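Local coordinates for protein ten1 (Schizosaccharomyces pombe, PDB 3KF6) that is an OB-fold protein required for telomere maintenance that pairs with Stn1 in an Rpa2-Rpa3-like complex and binds single-stranded telomeric DNA, at residues I60-K72 with V80-P92. Numbering follows the deposited sequence.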
ATOM      1  N   ILE B  60      10.273  21.707  -4.225  1.00 37.20           N
ATOM      2  CA  ILE B  60       9.260  21.112  -5.087  1.00 37.81           C
ATOM      3  C   ILE B  60       9.166  21.937  -6.364  1.00 36.87           C
ATOM      4  O   ILE B  60       9.067  23.161  -6.315  1.00 39.37           O
ATOM      5  CB  ILE B  60       7.889  21.079  -4.388  1.00 38.33           C
ATOM      6  CG1 ILE B  60       7.942  20.108  -3.205  1.00 38.68           C
ATOM      7  CG2 ILE B  60       6.802  20.663  -5.377  1.00 39.53           C
ATOM      8  CD1 ILE B  60       6.634  19.964  -2.464  1.00 40.37           C
ATOM      9  N   GLN B  61       9.205  21.259  -7.506  1.00 35.97           N
ATOM     10  CA  GLN B  61       9.149  21.931  -8.796  1.00 35.11           C
ATOM     11  C   GLN B  61       7.727  21.967  -9.344  1.00 34.73           C
ATOM     12  O   GLN B  61       6.994  20.981  -9.267  1.00 33.44           O
ATOM     13  CB  GLN B  61      10.089  21.223  -9.782  1.00 36.37           C
ATOM     14  CG  GLN B  61      10.293  21.950 -11.105  1.00 37.50           C
ATOM     15  CD  GLN B  61      11.632  21.618 -11.749  1.00 39.00           C
ATOM     16  OE1 GLN B  61      11.899  20.473 -12.110  1.00 36.65           O
ATOM     17  NE2 GLN B  61      12.486  22.629 -11.888  1.00 41.22           N
ATOM     18  N   LYS B  62       7.338  23.114  -9.892  1.00 32.84           N
ATOM     19  CA  LYS B  62       6.003  23.257 -10.449  1.00 31.72           C
ATOM     20  C   LYS B  62       5.781  22.202 -11.523  1.00 30.20           C
ATOM     21  O   LYS B  62       6.680  21.901 -12.313  1.00 30.31           O
ATOM     22  CB  LYS B  62       5.811  24.657 -11.046  1.00 32.03           C
ATOM     23  CG  LYS B  62       4.395  24.906 -11.558  1.00 35.31           C
ATOM     24  CD  LYS B  62       4.182  26.342 -12.025  1.00 37.43           C
ATOM     25  CE  LYS B  62       2.750  26.533 -12.519  1.00 38.80           C
ATOM     26  NZ  LYS B  62       2.475  27.913 -13.010  1.00 40.63           N
ATOM     27  N   HIS B  63       4.581  21.635 -11.530  1.00 27.99           N
ATOM     28  CA  HIS B  63       4.191  20.614 -12.492  1.00 27.62           C
ATOM     29  C   HIS B  63       4.757  19.220 -12.239  1.00 24.25           C
ATOM     30  O   HIS B  63       4.538  18.311 -13.038  1.00 25.03           O
ATOM     31  CB  HIS B  63       4.538  21.059 -13.917  1.00 32.44           C
ATOM     32  CG  HIS B  63       3.769  22.261 -14.372  1.00 37.28           C
ATOM     33  ND1 HIS B  63       2.393  22.307 -14.364  1.00 40.40           N
ATOM     34  CD2 HIS B  63       4.184  23.459 -14.846  1.00 38.54           C
ATOM     35  CE1 HIS B  63       1.990  23.484 -14.813  1.00 40.28           C
ATOM     36  NE2 HIS B  63       3.059  24.201 -15.112  1.00 41.02           N
ATOM     37  N   GLU B  64       5.479  19.033 -11.139  1.00 24.04           N
ATOM     38  CA  GLU B  64       5.994  17.697 -10.861  1.00 22.26           C
ATOM     39  C   GLU B  64       4.870  16.892 -10.213  1.00 21.50           C
ATOM     40  O   GLU B  64       3.951  17.460  -9.609  1.00 20.37           O
ATOM     41  CB  GLU B  64       7.222  17.739  -9.950  1.00 22.43           C
ATOM     42  CG  GLU B  64       6.963  18.015  -8.485  1.00 25.33           C
ATOM     43  CD  GLU B  64       8.198  17.742  -7.650  1.00 27.58           C
ATOM     44  OE1 GLU B  64       8.602  16.565  -7.575  1.00 28.33           O
ATOM     45  OE2 GLU B  64       8.774  18.693  -7.081  1.00 27.67           O
ATOM     46  N   TRP B  65       4.934  15.573 -10.356  1.00 19.87           N
ATOM     47  CA  TRP B  65       3.900  14.707  -9.808  1.00 18.74           C
ATOM     48  C   TRP B  65       4.275  14.108  -8.460  1.00 18.15           C
ATOM     49  O   TRP B  65       5.393  13.625  -8.268  1.00 17.31           O
ATOM     50  CB  TRP B  65       3.560  13.605 -10.814  1.00 19.43           C
ATOM     51  CG  TRP B  65       2.806  14.131 -12.014  1.00 21.02           C
ATOM     52  CD1 TRP B  65       3.332  14.709 -13.134  1.00 22.48           C
ATOM     53  CD2 TRP B  65       1.384  14.153 -12.181  1.00 21.83           C
ATOM     54  NE1 TRP B  65       2.324  15.090 -13.990  1.00 23.09           N
ATOM     55  CE2 TRP B  65       1.118  14.761 -13.427  1.00 22.54           C
ATOM     56  CE3 TRP B  65       0.308  13.719 -11.394  1.00 20.87           C
ATOM     57  CZ2 TRP B  65      -0.183  14.946 -13.907  1.00 23.45           C
ATOM     58  CZ3 TRP B  65      -0.988  13.905 -11.870  1.00 22.80           C
ATOM     59  CH2 TRP B  65      -1.221  14.514 -13.117  1.00 21.60           C
ATOM     60  N   LEU B  66       3.321  14.144  -7.534  1.00 16.02           N
ATOM     61  CA  LEU B  66       3.530  13.639  -6.182  1.00 14.88           C
ATOM     62  C   LEU B  66       2.479  12.631  -5.745  1.00 14.12           C
ATOM     63  O   LEU B  66       1.314  12.747  -6.120  1.00 15.73           O
ATOM     64  CB  LEU B  66       3.485  14.798  -5.183  1.00 16.95           C
ATOM     65  CG  LEU B  66       4.485  15.941  -5.352  1.00 16.85           C
ATOM     66  CD1 LEU B  66       4.182  17.026  -4.322  1.00 18.84           C
ATOM     67  CD2 LEU B  66       5.903  15.407  -5.177  1.00 18.49           C
ATOM     68  N   ASN B  67       2.906  11.645  -4.963  1.00 13.93           N
ATOM     69  CA  ASN B  67       1.980  10.664  -4.393  1.00 15.63           C
ATOM     70  C   ASN B  67       1.684  11.214  -3.002  1.00 16.46           C
ATOM     71  O   ASN B  67       2.600  11.603  -2.274  1.00 15.61           O
ATOM     72  CB  ASN B  67       2.617   9.278  -4.260  1.00 17.59           C
ATOM     73  CG  ASN B  67       2.580   8.488  -5.547  1.00 20.95           C
ATOM     74  OD1 ASN B  67       1.555   8.430  -6.230  1.00 23.68           O
ATOM     75  ND2 ASN B  67       3.697   7.857  -5.880  1.00 24.50           N
ATOM     76  N   ILE B  68       0.410  11.232  -2.632  1.00 14.84           N
ATOM     77  CA  ILE B  68      -0.012  11.772  -1.350  1.00 16.05           C
ATOM     78  C   ILE B  68      -0.848  10.789  -0.546  1.00 14.68           C
ATOM     79  O   ILE B  68      -1.704  10.111  -1.096  1.00 15.39           O
ATOM     80  CB  ILE B  68      -0.910  13.031  -1.552  1.00 15.59           C
ATOM     81  CG1 ILE B  68      -0.123  14.143  -2.249  1.00 17.26           C
ATOM     82  CG2 ILE B  68      -1.457  13.524  -0.212  1.00 18.66           C
ATOM     83  CD1 ILE B  68       0.994  14.716  -1.420  1.00 19.20           C
ATOM     84  N   VAL B  69      -0.565  10.702   0.749  1.00 15.56           N
ATOM     85  CA  VAL B  69      -1.382   9.906   1.656  1.00 14.79           C
ATOM     86  C   VAL B  69      -1.768  10.932   2.710  1.00 16.89           C
ATOM     87  O   VAL B  69      -0.901  11.596   3.277  1.00 18.52           O
ATOM     88  CB  VAL B  69      -0.624   8.756   2.339  1.00 15.00           C
ATOM     89  CG1 VAL B  69      -1.543   8.098   3.386  1.00 16.44           C
ATOM     90  CG2 VAL B  69      -0.205   7.726   1.311  1.00 15.69           C
ATOM     91  N   GLY B  70      -3.063  11.093   2.945  1.00 16.97           N
ATOM     92  CA  GLY B  70      -3.498  12.054   3.939  1.00 19.52           C
ATOM     93  C   GLY B  70      -4.938  11.825   4.328  1.00 21.17           C
ATOM     94  O   GLY B  70      -5.557  10.864   3.877  1.00 19.54           O
ATOM     95  N   ARG B  71      -5.470  12.702   5.171  1.00 21.27           N
ATOM     96  CA  ARG B  71      -6.856  12.590   5.610  1.00 21.99           C
ATOM     97  C   ARG B  71      -7.671  13.775   5.122  1.00 22.67           C
ATOM     98  O   ARG B  71      -7.211  14.918   5.169  1.00 23.74           O
ATOM     99  CB  ARG B  71      -6.941  12.534   7.138  1.00 21.62           C
ATOM    100  CG  ARG B  71      -6.385  11.280   7.760  1.00 25.51           C
ATOM    101  CD  ARG B  71      -6.722  11.220   9.249  1.00 23.71           C
ATOM    102  NE  ARG B  71      -6.099  10.058   9.867  1.00 25.28           N
ATOM    103  CZ  ARG B  71      -6.483   8.804   9.653  1.00 24.04           C
ATOM    104  NH1 ARG B  71      -7.502   8.546   8.844  1.00 23.57           N
ATOM    105  NH2 ARG B  71      -5.825   7.808  10.228  1.00 28.09           N
ATOM    106  N   LYS B  72      -8.881  13.500   4.652  1.00 24.00           N
ATOM    107  CA  LYS B  72      -9.759  14.557   4.174  1.00 26.67           C
ATOM    108  C   LYS B  72     -10.228  15.389   5.364  1.00 28.73           C
ATOM    109  O   LYS B  72     -10.764  14.846   6.331  1.00 30.02           O
ATOM    110  CB  LYS B  72     -10.963  13.950   3.446  1.00 27.46           C
ATOM    111  CG  LYS B  72     -11.961  14.964   2.903  1.00 29.19           C
ATOM    112  CD  LYS B  72     -12.936  14.286   1.946  1.00 30.15           C
ATOM    113  CE  LYS B  72     -13.912  15.269   1.316  1.00 31.99           C
ATOM    114  NZ  LYS B  72     -14.968  15.693   2.270  1.00 35.77           N
ATOM    115  N   VAL B  80      -2.056  16.371   4.760  1.00 22.12           N
ATOM    116  CA  VAL B  80      -1.038  15.412   4.342  1.00 21.56           C
ATOM    117  C   VAL B  80      -0.282  14.700   5.454  1.00 22.53           C
ATOM    118  O   VAL B  80       0.139  15.316   6.436  1.00 23.41           O
ATOM    119  CB  VAL B  80      -0.005  16.082   3.409  1.00 19.56           C
ATOM    120  CG1 VAL B  80       1.025  15.059   2.955  1.00 19.83           C
ATOM    121  CG2 VAL B  80      -0.715  16.694   2.208  1.00 19.89           C
ATOM    122  N   LEU B  81      -0.102  13.391   5.276  1.00 21.20           N
ATOM    123  CA  LEU B  81       0.616  12.554   6.231  1.00 21.30           C
ATOM    124  C   LEU B  81       1.915  12.038   5.614  1.00 21.81           C
ATOM    125  O   LEU B  81       2.931  11.902   6.296  1.00 22.16           O
ATOM    126  CB  LEU B  81      -0.254  11.359   6.647  1.00 22.63           C
ATOM    127  CG  LEU B  81      -1.595  11.686   7.310  1.00 25.12           C
ATOM    128  CD1 LEU B  81      -2.380  10.405   7.529  1.00 26.56           C
ATOM    129  CD2 LEU B  81      -1.359  12.406   8.621  1.00 27.07           C
ATOM    130  N   LEU B  82       1.873  11.738   4.320  1.00 20.44           N
ATOM    131  CA  LEU B  82       3.048  11.244   3.611  1.00 19.89           C
ATOM    132  C   LEU B  82       3.122  11.820   2.205  1.00 20.51           C
ATOM    133  O   LEU B  82       2.104  11.961   1.531  1.00 19.98           O
ATOM    134  CB  LEU B  82       3.012   9.719   3.496  1.00 19.19           C
ATOM    135  CG  LEU B  82       3.065   8.862   4.762  1.00 19.64           C
ATOM    136  CD1 LEU B  82       2.823   7.412   4.382  1.00 19.79           C
ATOM    137  CD2 LEU B  82       4.415   9.022   5.443  1.00 20.63           C
ATOM    138  N   ILE B  83       4.338  12.144   1.764  1.00 21.12           N
ATOM    139  CA  ILE B  83       4.552  12.678   0.426  1.00 23.05           C
ATOM    140  C   ILE B  83       5.739  11.961  -0.212  1.00 22.58           C
ATOM    141  O   ILE B  83       6.764  11.743   0.436  1.00 23.25           O
ATOM    142  CB  ILE B  83       4.898  14.186   0.444  1.00 25.65           C
ATOM    143  CG1 ILE B  83       3.868  14.967   1.249  1.00 27.45           C
ATOM    144  CG2 ILE B  83       4.954  14.720  -0.986  1.00 25.91           C
ATOM    145  CD1 ILE B  83       4.239  16.433   1.417  1.00 29.63           C
ATOM    146  N   ARG B  84       5.600  11.592  -1.477  1.00 20.56           N
ATOM    147  CA  ARG B  84       6.682  10.930  -2.202  1.00 21.00           C
ATOM    148  C   ARG B  84       6.613  11.359  -3.658  1.00 20.73           C
ATOM    149  O   ARG B  84       5.532  11.531  -4.207  1.00 18.27           O
ATOM    150  CB  ARG B  84       6.553   9.405  -2.127  1.00 22.37           C
ATOM    151  CG  ARG B  84       7.052   8.763  -0.835  1.00 24.39           C
ATOM    152  CD  ARG B  84       8.578   8.836  -0.717  1.00 26.55           C
ATOM    153  NE  ARG B  84       9.087   8.043   0.400  1.00 27.31           N
ATOM    154  CZ  ARG B  84       8.833   8.297   1.679  1.00 27.78           C
ATOM    155  NH1 ARG B  84       8.072   9.331   2.017  1.00 27.55           N
ATOM    156  NH2 ARG B  84       9.342   7.518   2.624  1.00 27.89           N
ATOM    157  N   SER B  85       7.769  11.543  -4.282  1.00 18.54           N
ATOM    158  CA  SER B  85       7.794  11.921  -5.689  1.00 18.06           C
ATOM    159  C   SER B  85       7.374  10.728  -6.549  1.00 18.47           C
ATOM    160  O   SER B  85       7.755   9.592  -6.269  1.00 20.20           O
ATOM    161  CB  SER B  85       9.207  12.352  -6.090  1.00 19.87           C
ATOM    162  OG  SER B  85       9.331  12.427  -7.501  1.00 20.27           O
ATOM    163  N   ALA B  86       6.584  10.992  -7.589  1.00 17.23           N
ATOM    164  CA  ALA B  86       6.131   9.952  -8.511  1.00 18.42           C
ATOM    165  C   ALA B  86       6.786  10.205  -9.868  1.00 18.80           C
ATOM    166  O   ALA B  86       6.222   9.896 -10.922  1.00 18.70           O
ATOM    167  CB  ALA B  86       4.606   9.992  -8.650  1.00 20.23           C
ATOM    168  N   VAL B  87       7.988  10.768  -9.837  1.00 20.38           N
ATOM    169  CA  VAL B  87       8.695  11.074 -11.071  1.00 22.18           C
ATOM    170  C   VAL B  87       8.838   9.860 -11.977  1.00 21.44           C
ATOM    171  O   VAL B  87       9.151   8.756 -11.519  1.00 21.97           O
ATOM    172  CB  VAL B  87      10.093  11.660 -10.779  1.00 23.47           C
ATOM    173  CG1 VAL B  87      10.956  10.631 -10.079  1.00 26.82           C
ATOM    174  CG2 VAL B  87      10.735  12.131 -12.074  1.00 26.20           C
ATOM    175  N   GLY B  88       8.585  10.070 -13.265  1.00 21.38           N
ATOM    176  CA  GLY B  88       8.708   8.995 -14.235  1.00 23.22           C
ATOM    177  C   GLY B  88       7.547   8.018 -14.285  1.00 23.71           C
ATOM    178  O   GLY B  88       7.571   7.064 -15.069  1.00 23.62           O
ATOM    179  N   ILE B  89       6.523   8.241 -13.469  1.00 22.80           N
ATOM    180  CA  ILE B  89       5.401   7.314 -13.478  1.00 22.90           C
ATOM    181  C   ILE B  89       4.657   7.361 -14.803  1.00 21.83           C
ATOM    182  O   ILE B  89       4.539   8.417 -15.437  1.00 21.13           O
ATOM    183  CB  ILE B  89       4.411   7.598 -12.327  1.00 23.28           C
ATOM    184  CG1 ILE B  89       3.437   6.423 -12.185  1.00 25.71           C
ATOM    185  CG2 ILE B  89       3.640   8.880 -12.595  1.00 23.45           C
ATOM    186  CD1 ILE B  89       2.676   6.414 -10.881  1.00 23.87           C
ATOM    187  N   ASN B  90       4.186   6.194 -15.226  1.00 21.38           N
ATOM    188  CA  ASN B  90       3.421   6.048 -16.455  1.00 21.53           C
ATOM    189  C   ASN B  90       1.982   6.387 -16.059  1.00 20.40           C
ATOM    190  O   ASN B  90       1.250   5.526 -15.577  1.00 18.88           O
ATOM    191  CB  ASN B  90       3.510   4.598 -16.937  1.00 23.03           C
ATOM    192  CG  ASN B  90       2.823   4.377 -18.270  1.00 24.96           C
ATOM    193  OD1 ASN B  90       1.720   4.861 -18.498  1.00 23.41           O
ATOM    194  ND2 ASN B  90       3.469   3.625 -19.150  1.00 28.78           N
ATOM    195  N   LEU B  91       1.582   7.643 -16.245  1.00 20.07           N
ATOM    196  CA  LEU B  91       0.240   8.072 -15.868  1.00 22.05           C
ATOM    197  C   LEU B  91      -0.891   7.236 -16.455  1.00 22.21           C
ATOM    198  O   LEU B  91      -1.827   6.870 -15.743  1.00 21.71           O
ATOM    199  CB  LEU B  91       0.025   9.551 -16.224  1.00 24.50           C
ATOM    200  CG  LEU B  91       0.661  10.565 -15.268  1.00 28.03           C
ATOM    201  CD1 LEU B  91       0.388  11.985 -15.762  1.00 30.55           C
ATOM    202  CD2 LEU B  91       0.088  10.374 -13.868  1.00 29.77           C
ATOM    203  N   PRO B  92      -0.827   6.920 -17.759  1.00 21.38           N
ATOM    204  CA  PRO B  92      -1.909   6.120 -18.340  1.00 21.76           C
ATOM    205  C   PRO B  92      -2.087   4.758 -17.674  1.00 18.50           C
ATOM    206  O   PRO B  92      -3.217   4.328 -17.433  1.00 20.03           O
ATOM    207  CB  PRO B  92      -1.503   6.006 -19.808  1.00 22.83           C
ATOM    208  CG  PRO B  92      -0.768   7.298 -20.046  1.00 24.25           C
ATOM    209  CD  PRO B  92       0.095   7.392 -18.807  1.00 22.36           C
TER
HETATM  210  O   HOH W   1       8.001  14.336  -8.657  1.00 24.52           O
HETATM  211  O   HOH W   2       6.277   7.537  -5.388  1.00 39.14           O
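V69 O takes two backbone donors at once, L81 N at 2.8 Å and L82 N at 3.0 Å, the signature of a classic beta bulge in the antiparallel hairpin of strands 65-74 and 77-85 of the OB fold. Beyond the bulge the pairing is regular: N67 and R84 exchange backbone bonds, with N67 N to R84 O only 2.7 Å. I68 and I83 share one face of the sheet and lie side by side, I68 CD1 resting 3.9 Å from I83 CG1. With chi1 at -62°, the CG2 branch of I68 lies anti to the backbone N and meets V80 CG2 at 4.1 Å, the two side chains crossing at about a right angle. V69 and L82 meet on the other face, where Y55 of the Stn1 chain packs on both; the R84 guanidinium also reaches that subunit, bonding N101 and P99 O. Past S85 the chain turns through a type II turn, A86 to I89, into helix 91-103. There L91 CD1 sits over one face of the W65 indole, 3.9 Å from the centroid of its six-membered ring, in a CH-pi contact, and L27 of strand 23-34 touches both side chains. An alanine in place of W65 would take away this aromatic face and is likely to leave L91 CD1 without the ring it rests on, opening a gap between the helix start and the hairpin. Two waters finish the strand end. One links N67 ND2 to S85 O; the other donates to E64 OE1 and to W65 O and accepts from S85 OG, which in turn receives V87 N at 3.2 Å in an ST turn.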